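Local coordinates for DUF1805 domain-containing protein (Thermoplasma acidophilum, PDB 1QW2) that is of unknown function, a small alpha/beta protein of the DUF1805 family that assembles as a tetramer in the crystal, at residues Val60-Val65 against Leu72-Val77; Met7-Ser12 against Phe22-Leu27; Gly28-Leu33 against Cys44-Met49; Gly56-Arg61 against Gln81-Val86. All coordinates share one frame; numbering follows the deposited sequence.

Interaction 1: residues Val60-Val65 against Leu72-Val77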
loop_
_atom_site.group_PDB
_atom_site.type_symbol
_atom_site.label_atom_id
_atom_site.label_comp_id
_atom_site.label_asym_id
_atom_site.label_seq_id
_atom_site.Cartn_x
_atom_site.Cartn_y
_atom_site.Cartn_z
ATOM N N VAL A 60 14.746 8.675 14.185
ATOM C CA VAL A 60 16.129 8.255 14.024
ATOM C C VAL A 60 16.386 8.040 12.538
ATOM O O VAL A 60 15.503 7.611 11.785
ATOM C CB VAL A 60 16.452 6.961 14.808
ATOM C CG1 VAL A 60 16.436 7.244 16.306
ATOM C CG2 VAL A 60 15.466 5.880 14.460
ATOM N N ARG A 61 17.603 8.358 12.121
ATOM C CA ARG A 61 18.003 8.222 10.733
ATOM C C ARG A 61 19.132 7.202 10.655
ATOM O O ARG A 61 20.073 7.257 11.447
ATOM C CB ARG A 61 18.472 9.587 10.216
ATOM C CG ARG A 61 18.959 9.615 8.777
ATOM C CD ARG A 61 19.127 11.055 8.297
ATOM N NE ARG A 61 19.691 11.118 6.954
ATOM C CZ ARG A 61 20.989 11.224 6.690
ATOM N NH1 ARG A 61 21.866 11.294 7.685
ATOM N NH2 ARG A 61 21.413 11.233 5.433
ATOM N N VAL A 62 19.010 6.250 9.734
ATOM C CA VAL A 62 20.043 5.233 9.528
ATOM C C VAL A 62 20.448 5.337 8.064
ATOM O O VAL A 62 19.699 5.880 7.250
ATOM C CB VAL A 62 19.529 3.801 9.832
ATOM C CG1 VAL A 62 19.217 3.667 11.314
ATOM C CG2 VAL A 62 18.297 3.488 9.002
HETATM N N MSE A 63 21.625 4.824 7.720
HETATM C CA MSE A 63 22.087 4.909 6.340
HETATM C C MSE A 63 22.566 3.572 5.786
HETATM O O MSE A 63 22.850 2.638 6.538
HETATM C CB MSE A 63 23.217 5.942 6.229
HETATM C CG MSE A 63 22.833 7.352 6.676
HETATM SE SE MSE A 63 24.251 8.656 6.415
HETATM C CE MSE A 63 25.517 7.982 7.701
ATOM N N GLY A 64 22.640 3.495 4.459
ATOM C CA GLY A 64 23.097 2.289 3.789
ATOM C C GLY A 64 22.215 1.071 3.974
ATOM O O GLY A 64 22.703 -0.060 3.986
ATOM N N VAL A 65 20.912 1.295 4.107
ATOM C CA VAL A 65 19.967 0.202 4.298
ATOM C C VAL A 65 19.085 -0.020 3.075
ATOM O O VAL A 65 18.735 0.926 2.367
ATOM C CB VAL A 65 19.055 0.462 5.515
ATOM C CG1 VAL A 65 19.896 0.605 6.769
ATOM C CG2 VAL A 65 18.219 1.710 5.283
ATOM N N LEU A 72 17.203 -2.800 11.148
ATOM C CA LEU A 72 17.261 -3.244 12.534
ATOM C C LEU A 72 18.688 -3.447 13.035
ATOM O O LEU A 72 18.964 -3.278 14.225
ATOM C CB LEU A 72 16.462 -4.539 12.698
ATOM C CG LEU A 72 14.957 -4.401 12.454
ATOM C CD1 LEU A 72 14.300 -5.773 12.520
ATOM C CD2 LEU A 72 14.352 -3.462 13.489
ATOM N N SER A 73 19.591 -3.802 12.128
ATOM C CA SER A 73 20.987 -4.030 12.489
ATOM C C SER A 73 21.846 -2.787 12.281
ATOM O O SER A 73 23.026 -2.777 12.632
ATOM C CB SER A 73 21.564 -5.187 11.669
ATOM O OG SER A 73 20.854 -6.387 11.915
ATOM N N ALA A 74 21.253 -1.737 11.724
ATOM C CA ALA A 74 21.983 -0.502 11.467
ATOM C C ALA A 74 22.109 0.371 12.707
ATOM O O ALA A 74 21.273 0.318 13.610
ATOM C CB ALA A 74 21.304 0.283 10.353
ATOM N N LYS A 75 23.165 1.175 12.745
ATOM C CA LYS A 75 23.380 2.070 13.870
ATOM C C LYS A 75 22.770 3.431 13.569
ATOM O O LYS A 75 22.851 3.929 12.443
ATOM C CB LYS A 75 24.877 2.223 14.154
ATOM C CG LYS A 75 25.565 0.919 14.514
ATOM C CD LYS A 75 27.029 1.145 14.837
ATOM C CE LYS A 75 27.735 -0.174 15.118
ATOM N NZ LYS A 75 27.093 -0.917 16.239
ATOM N N VAL A 76 22.140 4.014 14.582
ATOM C CA VAL A 76 21.522 5.324 14.458
ATOM C C VAL A 76 22.606 6.329 14.097
ATOM O O VAL A 76 23.614 6.423 14.796
ATOM C CB VAL A 76 20.874 5.746 15.792
ATOM C CG1 VAL A 76 20.434 7.204 15.730
ATOM C CG2 VAL A 76 19.690 4.844 16.096
ATOM N N VAL A 77 22.415 7.064 13.005
ATOM C CA VAL A 77 23.396 8.066 12.593
ATOM C C VAL A 77 23.018 9.424 13.173
ATOM O O VAL A 77 23.879 10.211 13.582
ATOM C CB VAL A 77 23.478 8.160 11.055
ATOM C CG1 VAL A 77 24.464 9.246 10.646
ATOM C CG2 VAL A 77 23.907 6.812 10.485
HETATM O O HOH W 1 23.284 3.480 9.617
#

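Interaction 2: residues Met7-Ser12 against Phe22-Leu27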
loop_
_atom_site.group_PDB
_atom_site.type_symbol
_atom_site.label_atom_id
_atom_site.label_comp_id
_atom_site.label_asym_id
_atom_site.label_seq_id
_atom_site.Cartn_x
_atom_site.Cartn_y
_atom_site.Cartn_z
ATOM N N MET A 7 7.692 -0.457 -7.271
ATOM C CA MET A 7 7.452 -1.521 -6.305
ATOM C C MET A 7 7.305 -0.937 -4.914
ATOM O O MET A 7 8.005 0.007 -4.548
ATOM C CB MET A 7 8.602 -2.543 -6.302
ATOM C CG MET A 7 9.879 -2.114 -5.561
ATOM S SD MET A 7 9.765 -2.070 -3.738
ATOM C CE MET A 7 9.702 -3.823 -3.359
HETATM N N MSE A 8 6.389 -1.506 -4.141
HETATM C CA MSE A 8 6.155 -1.071 -2.774
HETATM C C MSE A 8 5.855 -2.272 -1.899
HETATM O O MSE A 8 5.200 -3.221 -2.330
HETATM C CB MSE A 8 4.972 -0.107 -2.702
HETATM C CG MSE A 8 5.229 1.247 -3.306
HETATM SE SE MSE A 8 3.706 2.387 -3.026
HETATM C CE MSE A 8 3.152 1.717 -1.350
ATOM N N GLN A 9 6.338 -2.221 -0.667
ATOM C CA GLN A 9 6.116 -3.279 0.303
ATOM C C GLN A 9 5.628 -2.633 1.584
ATOM O O GLN A 9 6.185 -1.631 2.033
ATOM C CB GLN A 9 7.410 -4.046 0.579
ATOM C CG GLN A 9 7.879 -4.927 -0.562
ATOM C CD GLN A 9 9.130 -5.702 -0.206
ATOM O OE1 GLN A 9 10.170 -5.118 0.097
ATOM N NE2 GLN A 9 9.034 -7.027 -0.234
ATOM N N ILE A 10 4.583 -3.204 2.166
ATOM C CA ILE A 10 4.019 -2.690 3.405
ATOM C C ILE A 10 3.839 -3.888 4.318
ATOM O O ILE A 10 3.039 -4.777 4.034
ATOM C CB ILE A 10 2.652 -2.036 3.158
ATOM C CG1 ILE A 10 2.765 -1.029 2.014
ATOM C CG2 ILE A 10 2.169 -1.346 4.429
ATOM C CD1 ILE A 10 1.429 -0.557 1.489
ATOM N N ASP A 11 4.587 -3.921 5.411
ATOM C CA ASP A 11 4.495 -5.041 6.331
ATOM C C ASP A 11 4.211 -4.606 7.751
ATOM O O ASP A 11 4.713 -3.585 8.214
ATOM C CB ASP A 11 5.799 -5.840 6.313
ATOM C CG ASP A 11 6.091 -6.460 4.963
ATOM O OD1 ASP A 11 7.267 -6.795 4.714
ATOM O OD2 ASP A 11 5.154 -6.623 4.152
ATOM N N SER A 12 3.388 -5.390 8.435
ATOM C CA SER A 12 3.071 -5.123 9.826
ATOM C C SER A 12 3.916 -6.126 10.591
ATOM O O SER A 12 3.759 -7.335 10.423
ATOM C CB SER A 12 1.586 -5.363 10.101
ATOM O OG SER A 12 0.788 -4.469 9.347
ATOM N N PHE A 22 6.370 -1.363 8.561
ATOM C CA PHE A 22 7.575 -1.272 7.752
ATOM C C PHE A 22 7.135 -0.952 6.333
ATOM O O PHE A 22 6.235 -1.597 5.792
ATOM C CB PHE A 22 8.358 -2.586 7.739
ATOM C CG PHE A 22 9.492 -2.598 6.750
ATOM C CD1 PHE A 22 10.622 -1.809 6.954
ATOM C CD2 PHE A 22 9.415 -3.365 5.591
ATOM C CE1 PHE A 22 11.659 -1.780 6.024
ATOM C CE2 PHE A 22 10.448 -3.344 4.653
ATOM C CZ PHE A 22 11.571 -2.550 4.868
ATOM N N PHE A 23 7.768 0.047 5.737
ATOM C CA PHE A 23 7.442 0.445 4.380
ATOM C C PHE A 23 8.707 0.567 3.549
ATOM O O PHE A 23 9.731 1.046 4.030
ATOM C CB PHE A 23 6.698 1.788 4.389
ATOM C CG PHE A 23 6.428 2.348 3.019
ATOM C CD1 PHE A 23 7.317 3.248 2.426
ATOM C CD2 PHE A 23 5.285 1.977 2.320
ATOM C CE1 PHE A 23 7.062 3.768 1.154
ATOM C CE2 PHE A 23 5.026 2.489 1.054
ATOM C CZ PHE A 23 5.916 3.387 0.468
ATOM N N LYS A 24 8.634 0.106 2.307
ATOM C CA LYS A 24 9.750 0.199 1.379
ATOM C C LYS A 24 9.176 0.447 -0.002
ATOM O O LYS A 24 8.241 -0.228 -0.429
ATOM C CB LYS A 24 10.581 -1.086 1.351
ATOM C CG LYS A 24 11.726 -1.001 0.348
ATOM C CD LYS A 24 12.548 -2.278 0.305
ATOM C CE LYS A 24 13.595 -2.199 -0.795
ATOM N NZ LYS A 24 14.410 -3.440 -0.881
ATOM N N SER A 25 9.737 1.420 -0.702
ATOM C CA SER A 25 9.264 1.758 -2.029
ATOM C C SER A 25 10.425 2.239 -2.869
ATOM O O SER A 25 11.425 2.724 -2.337
ATOM C CB SER A 25 8.221 2.876 -1.929
ATOM O OG SER A 25 7.924 3.429 -3.197
ATOM N N ASP A 26 10.312 2.079 -4.182
ATOM C CA ASP A 26 11.350 2.600 -5.046
ATOM C C ASP A 26 11.112 4.097 -4.908
ATOM O O ASP A 26 9.994 4.528 -4.615
ATOM C CB ASP A 26 11.128 2.197 -6.510
ATOM C CG ASP A 26 11.252 0.710 -6.739
ATOM O OD1 ASP A 26 12.246 0.118 -6.273
ATOM O OD2 ASP A 26 10.362 0.137 -7.402
ATOM N N LEU A 27 12.152 4.893 -5.083
ATOM C CA LEU A 27 11.991 6.335 -5.022
ATOM C C LEU A 27 12.938 6.910 -6.060
ATOM O O LEU A 27 12.505 7.404 -7.098
ATOM C CB LEU A 27 12.321 6.883 -3.628
ATOM C CG LEU A 27 12.051 8.387 -3.489
ATOM C CD1 LEU A 27 10.554 8.645 -3.620
ATOM C CD2 LEU A 27 12.559 8.891 -2.144
#

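Interaction 3: residues Gly28-Leu33 against Cys44-Met49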
loop_
_atom_site.group_PDB
_atom_site.type_symbol
_atom_site.label_atom_id
_atom_site.label_comp_id
_atom_site.label_asym_id
_atom_site.label_seq_id
_atom_site.Cartn_x
_atom_site.Cartn_y
_atom_site.Cartn_z
ATOM N N GLY A 28 14.234 6.818 -5.786
ATOM C CA GLY A 28 15.220 7.327 -6.722
ATOM C C GLY A 28 16.249 6.253 -7.006
ATOM O O GLY A 28 15.894 5.091 -7.222
ATOM N N ASN A 29 17.524 6.630 -7.006
ATOM C CA ASN A 29 18.583 5.661 -7.246
ATOM C C ASN A 29 18.805 4.819 -6.000
ATOM O O ASN A 29 19.585 3.863 -5.999
ATOM C CB ASN A 29 19.866 6.369 -7.677
ATOM C CG ASN A 29 19.772 6.901 -9.092
ATOM O OD1 ASN A 29 19.278 6.213 -9.986
ATOM N ND2 ASN A 29 20.248 8.120 -9.307
ATOM N N ALA A 30 18.102 5.193 -4.936
ATOM C CA ALA A 30 18.134 4.477 -3.670
ATOM C C ALA A 30 16.666 4.303 -3.298
ATOM O O ALA A 30 15.827 5.115 -3.685
ATOM C CB ALA A 30 18.850 5.293 -2.608
ATOM N N PRO A 31 16.327 3.229 -2.574
ATOM C CA PRO A 31 14.924 3.041 -2.197
ATOM C C PRO A 31 14.599 3.858 -0.951
ATOM O O PRO A 31 15.493 4.338 -0.259
ATOM C CB PRO A 31 14.841 1.547 -1.920
ATOM C CG PRO A 31 16.186 1.267 -1.307
ATOM C CD PRO A 31 17.136 2.052 -2.202
ATOM N N LEU A 32 13.311 4.020 -0.679
ATOM C CA LEU A 32 12.866 4.733 0.504
ATOM C C LEU A 32 12.320 3.672 1.442
ATOM O O LEU A 32 11.534 2.823 1.030
ATOM C CB LEU A 32 11.753 5.728 0.153
ATOM C CG LEU A 32 11.043 6.451 1.308
ATOM C CD1 LEU A 32 10.229 7.605 0.747
ATOM C CD2 LEU A 32 10.142 5.500 2.076
ATOM N N LEU A 33 12.755 3.689 2.694
ATOM C CA LEU A 33 12.224 2.735 3.646
ATOM C C LEU A 33 12.214 3.313 5.042
ATOM O O LEU A 33 13.086 4.100 5.413
ATOM C CB LEU A 33 12.997 1.407 3.618
ATOM C CG LEU A 33 14.505 1.343 3.819
ATOM C CD1 LEU A 33 14.915 -0.123 3.981
ATOM C CD2 LEU A 33 15.220 1.974 2.627
ATOM N N CYS A 44 15.480 5.705 6.435
ATOM C CA CYS A 44 16.742 5.627 5.712
ATOM C C CYS A 44 17.337 7.017 5.490
ATOM O O CYS A 44 16.797 8.019 5.960
ATOM C CB CYS A 44 16.522 4.947 4.359
ATOM S SG CYS A 44 15.442 5.889 3.253
ATOM N N GLY A 45 18.440 7.061 4.744
ATOM C CA GLY A 45 19.139 8.306 4.463
ATOM C C GLY A 45 18.358 9.448 3.833
ATOM O O GLY A 45 18.795 10.597 3.893
ATOM N N TYR A 46 17.219 9.153 3.216
ATOM C CA TYR A 46 16.421 10.209 2.607
ATOM C C TYR A 46 15.756 11.116 3.645
ATOM O O TYR A 46 15.243 12.182 3.301
ATOM C CB TYR A 46 15.356 9.614 1.683
ATOM C CG TYR A 46 15.859 9.220 0.308
ATOM C CD1 TYR A 46 16.420 10.167 -0.553
ATOM C CD2 TYR A 46 15.723 7.911 -0.150
ATOM C CE1 TYR A 46 16.829 9.814 -1.846
ATOM C CE2 TYR A 46 16.128 7.549 -1.437
ATOM C CZ TYR A 46 16.673 8.502 -2.276
ATOM O OH TYR A 46 17.035 8.149 -3.558
ATOM N N LEU A 47 15.781 10.713 4.912
ATOM C CA LEU A 47 15.173 11.530 5.958
ATOM C C LEU A 47 15.961 12.796 6.247
ATOM O O LEU A 47 17.183 12.765 6.397
ATOM C CB LEU A 47 15.034 10.739 7.262
ATOM C CG LEU A 47 14.484 11.547 8.445
ATOM C CD1 LEU A 47 13.047 11.951 8.164
ATOM C CD2 LEU A 47 14.558 10.721 9.724
ATOM N N ASN A 48 15.241 13.913 6.310
ATOM C CA ASN A 48 15.827 15.210 6.629
ATOM C C ASN A 48 15.621 15.383 8.136
ATOM O O ASN A 48 14.512 15.680 8.580
ATOM C CB ASN A 48 15.086 16.318 5.882
ATOM C CG ASN A 48 15.738 17.669 6.050
ATOM O OD1 ASN A 48 16.255 17.992 7.122
ATOM N ND2 ASN A 48 15.706 18.477 4.992
HETATM N N MSE A 49 16.680 15.182 8.919
HETATM C CA MSE A 49 16.578 15.303 10.373
HETATM C C MSE A 49 16.203 16.714 10.826
HETATM O O MSE A 49 15.596 16.891 11.884
HETATM C CB MSE A 49 17.893 14.864 11.028
HETATM C CG MSE A 49 17.894 14.876 12.569
HETATM SE SE MSE A 49 16.489 13.842 13.421
HETATM C CE MSE A 49 17.033 12.072 12.877
#

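Interaction 4: residues Gly56-Arg61 against Gln81-Val86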
loop_
_atom_site.group_PDB
_atom_site.type_symbol
_atom_site.label_atom_id
_atom_site.label_comp_id
_atom_site.label_asym_id
_atom_site.label_seq_id
_atom_site.Cartn_x
_atom_site.Cartn_y
_atom_site.Cartn_z
ATOM N N GLY A 56 9.182 18.439 15.998
ATOM C CA GLY A 56 9.191 17.736 17.273
ATOM C C GLY A 56 8.982 16.233 17.274
ATOM O O GLY A 56 8.440 15.681 18.232
ATOM N N ASP A 57 9.423 15.560 16.218
ATOM C CA ASP A 57 9.271 14.112 16.129
ATOM C C ASP A 57 10.300 13.342 16.941
ATOM O O ASP A 57 11.374 13.853 17.253
ATOM C CB ASP A 57 9.455 13.616 14.689
ATOM C CG ASP A 57 8.369 14.072 13.751
ATOM O OD1 ASP A 57 7.269 14.416 14.218
ATOM O OD2 ASP A 57 8.626 14.059 12.526
ATOM N N ILE A 58 9.949 12.105 17.276
ATOM C CA ILE A 58 10.876 11.195 17.924
ATOM C C ILE A 58 11.296 10.444 16.661
ATOM O O ILE A 58 10.526 9.644 16.115
ATOM C CB ILE A 58 10.178 10.219 18.896
ATOM C CG1 ILE A 58 9.791 10.950 20.181
ATOM C CG2 ILE A 58 11.106 9.042 19.202
ATOM C CD1 ILE A 58 9.086 10.069 21.202
ATOM N N ALA A 59 12.500 10.717 16.176
ATOM C CA ALA A 59 12.955 10.089 14.946
ATOM C C ALA A 59 14.425 9.725 14.931
ATOM O O ALA A 59 15.247 10.370 15.578
ATOM C CB ALA A 59 12.661 11.013 13.775
ATOM N N VAL A 60 14.746 8.675 14.185
ATOM C CA VAL A 60 16.129 8.255 14.024
ATOM C C VAL A 60 16.386 8.040 12.538
ATOM O O VAL A 60 15.503 7.611 11.785
ATOM C CB VAL A 60 16.452 6.961 14.808
ATOM C CG1 VAL A 60 16.436 7.244 16.306
ATOM C CG2 VAL A 60 15.466 5.880 14.460
ATOM N N ARG A 61 17.603 8.358 12.121
ATOM C CA ARG A 61 18.003 8.222 10.733
ATOM C C ARG A 61 19.132 7.202 10.655
ATOM O O ARG A 61 20.073 7.257 11.447
ATOM C CB ARG A 61 18.472 9.587 10.216
ATOM C CG ARG A 61 18.959 9.615 8.777
ATOM C CD ARG A 61 19.127 11.055 8.297
ATOM N NE ARG A 61 19.691 11.118 6.954
ATOM C CZ ARG A 61 20.989 11.224 6.690
ATOM N NH1 ARG A 61 21.866 11.294 7.685
ATOM N NH2 ARG A 61 21.413 11.233 5.433
ATOM N N GLN A 81 15.873 15.467 18.696
ATOM C CA GLN A 81 15.965 15.954 20.063
ATOM C C GLN A 81 15.016 15.186 20.981
ATOM O O GLN A 81 15.397 14.807 22.091
ATOM C CB GLN A 81 15.658 17.448 20.101
ATOM C CG GLN A 81 16.626 18.271 19.270
ATOM C CD GLN A 81 16.325 19.749 19.309
ATOM O OE1 GLN A 81 16.989 20.512 20.013
ATOM N NE2 GLN A 81 15.314 20.164 18.558
ATOM N N GLU A 82 13.786 14.949 20.531
ATOM C CA GLU A 82 12.830 14.204 21.351
ATOM C C GLU A 82 13.284 12.752 21.525
ATOM O O GLU A 82 12.986 12.118 22.537
ATOM C CB GLU A 82 11.429 14.240 20.731
ATOM C CG GLU A 82 10.719 15.592 20.809
ATOM C CD GLU A 82 10.496 16.067 22.238
ATOM O OE1 GLU A 82 10.318 15.216 23.135
ATOM O OE2 GLU A 82 10.484 17.296 22.461
ATOM N N ALA A 83 13.998 12.221 20.539
ATOM C CA ALA A 83 14.485 10.851 20.628
ATOM C C ALA A 83 15.612 10.786 21.654
ATOM O O ALA A 83 15.715 9.830 22.423
ATOM C CB ALA A 83 14.980 10.375 19.263
ATOM N N GLN A 84 16.457 11.811 21.670
ATOM C CA GLN A 84 17.562 11.848 22.618
ATOM C C GLN A 84 17.029 11.979 24.037
ATOM O O GLN A 84 17.622 11.454 24.980
ATOM C CB GLN A 84 18.493 13.017 22.296
ATOM C CG GLN A 84 19.236 12.858 20.980
ATOM C CD GLN A 84 20.152 14.029 20.682
ATOM O OE1 GLN A 84 21.033 14.361 21.478
ATOM N NE2 GLN A 84 19.951 14.660 19.531
ATOM N N LYS A 85 15.908 12.676 24.186
ATOM C CA LYS A 85 15.303 12.855 25.501
ATOM C C LYS A 85 14.870 11.525 26.111
ATOM O O LYS A 85 14.832 11.386 27.333
ATOM C CB LYS A 85 14.109 13.810 25.412
ATOM C CG LYS A 85 14.509 15.269 25.206
ATOM C CD LYS A 85 13.296 16.167 24.997
ATOM C CE LYS A 85 12.381 16.182 26.210
ATOM N NZ LYS A 85 11.188 17.045 25.980
ATOM N N VAL A 86 14.546 10.542 25.273
ATOM C CA VAL A 86 14.141 9.241 25.797
ATOM C C VAL A 86 15.291 8.239 25.809
ATOM O O VAL A 86 15.077 7.033 25.959
ATOM C CB VAL A 86 12.933 8.651 25.028
ATOM C CG1 VAL A 86 11.709 9.529 25.239
ATOM C CG2 VAL A 86 13.253 8.526 23.554
HETATM O O HOH W 2 12.727 16.142 18.135
#

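Interaction 1: residues Val60-Val65 against Leu72-Val77
M63, a selenomethionine, pushes its terminal CE between the two methyls of V77, 3.4 Å from V77 CG1 and equally close to V77 CG2, a tighter fit than ordinary van der Waals contact. A bend at the last torsion of M63 (chi3 -67°) swings the methyl round to meet V77 at about a right angle. Beside this pair the backbone N of V77 donates to R61 O at 2.8 Å in a nearly straight bond. Deeper in, V60 CG1 lies 4.0 Å from V76 CG1, the two branched side chains crossing. A74 needs no more than a methyl: its CB fits against V62 CB at 4.0 Å and V65 CG1 at 3.9 Å. Where the backbones part, a water accepts from M63 N at 2.9 Å and donates to K75 O at the same length. R61 runs extended past the contact to a salt bridge with E78, while one face of its guanidinium receives M63 CG. M71, on helix 68-73, packs on V62 and V65 from within the connection. The whole is a strand-helix-strand connection, bringing strand 78-79 back antiparallel beside 59-61, outermost in this chain's sheet.

Interaction 2: residues Met7-Ser12 against Phe22-Leu27
Q9 and K24, D11 and F22, I10 and F23 face one another across an antiparallel beta hairpin, the axes of its strand segments 4.7 Å apart. On one face the partners run side by side in the same direction. Q9 OE1 comes 3.7 Å from the aliphatic K24 CD, which suits a lysine whose extended chain carries its NZ onward to K66 O. The D11 carboxylate lies along the F22 ring, the planes 38° apart and D11 OD1 near the ring edge; the same oxygen takes a weak hydrogen bond from Q4 of a third subunit.

The other face, carrying M8, I10, F23 and S25, is largely apolar. With CG anti to the backbone N (chi1 175°), the F23 ring leans over the neighbouring strand and presents an edge to two residues. I10 CG1 reaches F23 CD2 at 3.9 Å, and the selenium of M8 sits at the ring edge, 5.4 Å from the centroid, in a Met-aromatic contact. A ring suits this place because F23 of a second subunit stacks on it. M8 CG rests against S25.

Paired backbone bonds join Q9 with K24 and D11 with F22, while the outer edge of 7-12 pairs antiparallel with the third subunit, extending the sheet across the interface. Beyond the M8-S25 pair, D26 N donates to M7 O at 3.1 Å, and M7 N gives D26 OD2 a weak bond, 2.7 Å but bent to 128°.

Interaction 3: residues Gly28-Leu33 against Cys44-Met49
C44 holds L33 by two bonds of opposite sense: C44 N donates to L33 O at 3.1 Å, and L33 N donates to C44 SG at 3.5 Å with an angle of 168°. The thiol can serve as acceptor because SG stands between the backbone N and the carbonyl carbon (chi1 64°), turned back toward the strand. A cysteine suits the spot on two counts, since its CB also meets L33 CD2 at 3.7 Å.

Farther along, Y46 reaches out to the loop that leads into the strand. Its hydroxyl receives a weak bond from A30 N, 3.4 Å from OH, while its stronger partner is D57 OD2 of a second subunit. The ring turns its edge to the loop, with P31 O near its plane at 3.5 Å from Y46 CE2, and the A30 methyl packs on the same CE2 and on the hydroxyl. Glycine suits position 28, where G28 CA lies 3.7 Å from Y46 OH and a side chain would collide with it.

Each segment also settles some polar groups internally. G28 N donates to A30 O at 3.1 Å, and L47 N donates to C44 O at the same length, closing a type I turn. N48 OD1, at the N-cap of helix 49-54, accepts weak bonds from E50 N and T51 N. In the second subunit, D57 and V55 take hydrogen bonds from N29 N and ND2, and T51 OG1 bonds G45 O, which also accepts from R61 NH2 of G45's own chain. The arrangement is the open end of the antiparallel hairpin formed by strands 32-36 and 41-43, continued by backbone and side-chain bonds into a subunit interface.

Interaction 4: residues Gly56-Arg61 against Gln81-Val86
I58 packs on the start of helix 81-85 just after a Schellman motif, with G56 at positive phi in its C-prime position, has ended helix 49-54 and released the chain into strand 59-61. The close part of the contact joins I58 and A83 with the aliphatic stem of E82. E82 CG passes 3.4 Å from G56 O, and E82 CB lies 3.5 Å from D57 O. I58 CG1, beside the backbone N (chi1 -75°), sits 3.7 Å from E82 CB, and I58 CG2 is 4.1 Å from A83 CB. A83 is small enough for its CB to come within 3.7 Å of A59 O, so the helix can lie almost against the strand backbone. S80 OG, just before the helix, donates to D57 O and accepts from the backbone N-H groups of A59 and A83.

The other side is looser and polar. A bend at chi2 (-61°) leads the E82 carboxylate away toward K85, whose NZ forms a salt bridge with E82 OE1, its hydrogen bond long and weak (3.5 Å). D57 turns its carboxylate from the helix to Y41 and to a second subunit. Between the backbones a water takes over the polar link, donating to D57 O at 2.8 Å and accepting from E82 N at 2.9 Å.

How the interactions relate
From the N terminus, interaction 2 comes first and closes the hairpin of strands 3-15 and 18-25. Interaction 3 follows in series, closing the loop that holds strands 32-36 and 41-43; the two meet where S25 O bonds L32 N, as neighbouring strands of one sheet. Interactions 1 and 4 then start from overlapping segments that share V60 and R61. Interaction 1 closes the shorter loop, through helix 68-73, and nests inside the longer one that interaction 4 closes with helix 81-85. R61 ties this half to interaction 3 through G45 O, whereas interactions 2 and 4 stay apart, their centres about 23 Å from each other.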